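Local coordinates for Aln2 (Streptomyces sp. CM020, PDB 6P7L), which is a noncanonical NTF2-like protein of the SnoaL family that probably takes part in biosynthesis of the polyketide antibiotic alnumycin, at residues A[34-39]-A[145-150]. Sequence-based numbering, arbitrary orientation.
Sequences PELYVE and LVRVSG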
ATOM      1  N   PRO A  34     -10.836  14.224  -5.865  1.00 15.48           N
ATOM      2  CA  PRO A  34     -10.618  13.521  -4.595  1.00 15.34           C
ATOM      3  C   PRO A  34     -11.786  12.625  -4.217  1.00 15.79           C
ATOM      4  O   PRO A  34     -11.575  11.518  -3.697  1.00 13.87           O
ATOM      5  CB  PRO A  34     -10.397  14.671  -3.586  1.00 17.11           C
ATOM      6  CG  PRO A  34      -9.834  15.811  -4.467  1.00 22.30           C
ATOM      7  CD  PRO A  34     -10.643  15.690  -5.738  1.00 19.47           C
ATOM      8  N   GLU A  35     -13.012  13.054  -4.524  1.00 12.70           N
ATOM      9  CA  GLU A  35     -14.179  12.236  -4.215  1.00 15.66           C
ATOM     10  C   GLU A  35     -14.106  10.899  -4.936  1.00 14.95           C
ATOM     11  O   GLU A  35     -14.365   9.836  -4.343  1.00 13.68           O
ATOM     12  CB  GLU A  35     -15.451  12.979  -4.609  1.00 18.07           C
ATOM     13  CG  GLU A  35     -15.770  14.203  -3.798  1.00 17.48           C
ATOM     14  CD  GLU A  35     -15.096  15.514  -4.279  1.00 22.83           C
ATOM     15  OE1 GLU A  35     -14.278  15.543  -5.230  1.00 21.10           O
ATOM     16  OE2 GLU A  35     -15.375  16.539  -3.652  1.00 27.57           O
ATOM     17  N   LEU A  36     -13.747  10.934  -6.224  1.00 12.51           N
ATOM     18  CA  LEU A  36     -13.624   9.703  -7.002  1.00 15.95           C
ATOM     19  C   LEU A  36     -12.505   8.833  -6.467  1.00 17.29           C
ATOM     20  O   LEU A  36     -12.664   7.616  -6.316  1.00 12.28           O
ATOM     21  CB  LEU A  36     -13.379   9.997  -8.490  1.00 15.37           C
ATOM     22  CG  LEU A  36     -13.198   8.721  -9.317  1.00 17.08           C
ATOM     23  CD1 LEU A  36     -14.531   7.951  -9.252  1.00 16.36           C
ATOM     24  CD2 LEU A  36     -12.832   9.008 -10.727  1.00 20.77           C
ATOM     25  N   TYR A  37     -11.347   9.441  -6.178  1.00 15.42           N
ATOM     26  CA  TYR A  37     -10.225   8.666  -5.651  1.00 15.75           C
ATOM     27  C   TYR A  37     -10.604   7.940  -4.358  1.00 12.53           C
ATOM     28  O   TYR A  37     -10.371   6.723  -4.209  1.00 12.47           O
ATOM     29  CB  TYR A  37      -9.030   9.577  -5.425  1.00 13.90           C
ATOM     30  CG  TYR A  37      -7.830   8.808  -5.030  1.00 16.16           C
ATOM     31  CD1 TYR A  37      -7.024   8.215  -6.004  1.00 17.04           C
ATOM     32  CD2 TYR A  37      -7.512   8.613  -3.699  1.00 16.37           C
ATOM     33  CE1 TYR A  37      -5.922   7.492  -5.657  1.00 20.58           C
ATOM     34  CE2 TYR A  37      -6.396   7.862  -3.341  1.00 17.83           C
ATOM     35  CZ  TYR A  37      -5.615   7.318  -4.340  1.00 17.38           C
ATOM     36  OH  TYR A  37      -4.504   6.553  -4.035  1.00 23.11           O
ATOM     37  N   VAL A  38     -11.220   8.666  -3.426  1.00 12.53           N
ATOM     38  CA  VAL A  38     -11.640   8.050  -2.178  1.00 14.62           C
ATOM     39  C   VAL A  38     -12.635   6.930  -2.460  1.00 19.09           C
ATOM     40  O   VAL A  38     -12.544   5.846  -1.875  1.00 15.99           O
ATOM     41  CB  VAL A  38     -12.219   9.111  -1.234  1.00 15.18           C
ATOM     42  CG1 VAL A  38     -12.905   8.490  -0.025  1.00 18.52           C
ATOM     43  CG2 VAL A  38     -11.106  10.053  -0.764  1.00 19.84           C
ATOM     44  N   GLU A  39     -13.588   7.174  -3.366  1.00 12.54           N
ATOM     45  CA  GLU A  39     -14.599   6.174  -3.702  1.00 10.78           C
ATOM     46  C   GLU A  39     -13.960   4.896  -4.238  1.00 15.05           C
ATOM     47  O   GLU A  39     -14.395   3.781  -3.902  1.00 13.48           O
ATOM     48  CB  GLU A  39     -15.565   6.745  -4.725  1.00 11.66           C
ATOM     49  CG  GLU A  39     -16.768   5.860  -4.949  1.00 16.89           C
ATOM     50  CD  GLU A  39     -17.737   6.409  -5.950  1.00 25.83           C
ATOM     51  OE1 GLU A  39     -17.393   7.366  -6.705  1.00 22.68           O
ATOM     52  OE2 GLU A  39     -18.870   5.877  -5.959  1.00 24.95           O
ATOM     53  N   LEU A 145     -14.152   0.463 -14.129  1.00 14.86           N
ATOM     54  CA  LEU A 145     -15.277   0.535 -13.212  1.00 18.77           C
ATOM     55  C   LEU A 145     -16.359   1.415 -13.815  1.00 19.78           C
ATOM     56  O   LEU A 145     -16.085   2.369 -14.561  1.00 19.94           O
ATOM     57  CB  LEU A 145     -14.866   1.098 -11.836  1.00 15.59           C
ATOM     58  CG  LEU A 145     -13.566   0.558 -11.262  1.00 16.12           C
ATOM     59  CD1 LEU A 145     -13.117   1.374 -10.049  1.00 17.68           C
ATOM     60  CD2 LEU A 145     -13.717  -0.897 -10.939  1.00 19.48           C
ATOM     61  N   VAL A 146     -17.603   1.096 -13.471  1.00 18.60           N
ATOM     62  CA  VAL A 146     -18.745   1.862 -13.941  1.00 16.32           C
ATOM     63  C   VAL A 146     -19.668   2.106 -12.760  1.00 21.27           C
ATOM     64  O   VAL A 146     -19.662   1.369 -11.777  1.00 20.04           O
ATOM     65  CB  VAL A 146     -19.491   1.156 -15.082  1.00 23.80           C
ATOM     66  CG1 VAL A 146     -18.603   1.034 -16.305  1.00 31.15           C
ATOM     67  CG2 VAL A 146     -20.033  -0.218 -14.628  1.00 23.16           C
ATOM     68  N   ARG A 147     -20.478   3.148 -12.873  1.00 22.70           N
ATOM     69  CA  ARG A 147     -21.410   3.530 -11.818  1.00 30.77           C
ATOM     70  C   ARG A 147     -22.795   2.967 -12.127  1.00 30.20           C
ATOM     71  O   ARG A 147     -23.318   3.172 -13.224  1.00 28.58           O
ATOM     72  CB  ARG A 147     -21.462   5.052 -11.697  1.00 31.88           C
ATOM     73  CG  ARG A 147     -22.103   5.570 -10.439  1.00 45.60           C
ATOM     74  CD  ARG A 147     -21.893   7.077 -10.357  1.00 41.79           C
ATOM     75  NE  ARG A 147     -20.464   7.410 -10.329  1.00 33.49           N
ATOM     76  CZ  ARG A 147     -19.692   7.246  -9.262  1.00 33.63           C
ATOM     77  NH1 ARG A 147     -20.244   6.758  -8.161  1.00 27.28           N
ATOM     78  NH2 ARG A 147     -18.384   7.561  -9.296  1.00 27.14           N
ATOM     79  N   VAL A 148     -23.379   2.245 -11.165  1.00 22.65           N
ATOM     80  CA  VAL A 148     -24.704   1.649 -11.327  1.00 23.57           C
ATOM     81  C   VAL A 148     -25.522   2.024 -10.112  1.00 21.88           C
ATOM     82  O   VAL A 148     -25.148   1.679  -8.980  1.00 25.41           O
ATOM     83  CB  VAL A 148     -24.637   0.113 -11.483  1.00 25.69           C
ATOM     84  CG1 VAL A 148     -26.031  -0.484 -11.608  1.00 34.36           C
ATOM     85  CG2 VAL A 148     -23.791  -0.225 -12.689  1.00 30.53           C
ATOM     86  N   SER A 149     -26.630   2.741 -10.349  1.00 23.71           N
ATOM     87  CA  SER A 149     -27.470   3.306  -9.295  1.00 28.77           C
ATOM     88  C   SER A 149     -26.607   4.025  -8.264  1.00 31.70           C
ATOM     89  O   SER A 149     -26.754   3.845  -7.053  1.00 33.66           O
ATOM     90  CB  SER A 149     -28.378   2.251  -8.647  1.00 41.26           C
ATOM     91  OG  SER A 149     -28.942   1.427  -9.647  1.00 44.45           O
ATOM     92  N   GLY A 150     -25.602   4.745  -8.753  1.00 31.82           N
ATOM     93  CA  GLY A 150     -24.812   5.638  -7.940  1.00 38.28           C
ATOM     94  C   GLY A 150     -23.582   5.034  -7.319  1.00 42.16           C
ATOM     95  O   GLY A 150     -22.834   5.761  -6.655  1.00 56.53           O
TER
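The guanidinium of Arg147 meets three groups at its edge, near its plane: the carboxylate of Glu39, the methyl CD1 of Leu36 and the carbonyl of Gly150. Its plane and the Glu39 carboxylate plane differ by 28°, close enough to coplanar for an end-on, bidentate salt bridge with one nitrogen to each oxygen. NH1 donates to the syn lone pair of OE2 at 2.7 Å, with a nearly straight N-H...O angle of 162°. NH2 reaches OE1 at 2.8 Å, also on the syn side but from out of the carboxylate plane. The same NH1 donates to Gly150 O at 3.2 Å, a more bent bond whose donor stands above the carbonyl plane, so a turn carbonyl also helps to hold the guanidinium's rotation. Glu39 reaches across as an extended chain, whereas Arg147 bends at chi3 (-60°), bringing NH1 and NH2 round to the acid. At the NH2 edge, Leu36 CD1 packs 3.9 Å from that nitrogen, and both Glu39 and Arg147 also touch Leu152 of strand 151-161. With the nearest CA atoms, those of Glu39 and Arg147, 10.9 Å apart, long side chains carry the contact. The bridge thus ties the N-terminal part of helix 34-52 to the end of the hairpin formed by strands 133-148 and 151-161, at the margin of the helix-on-sheet packing characteristic of the NTF2-like alpha+beta fold.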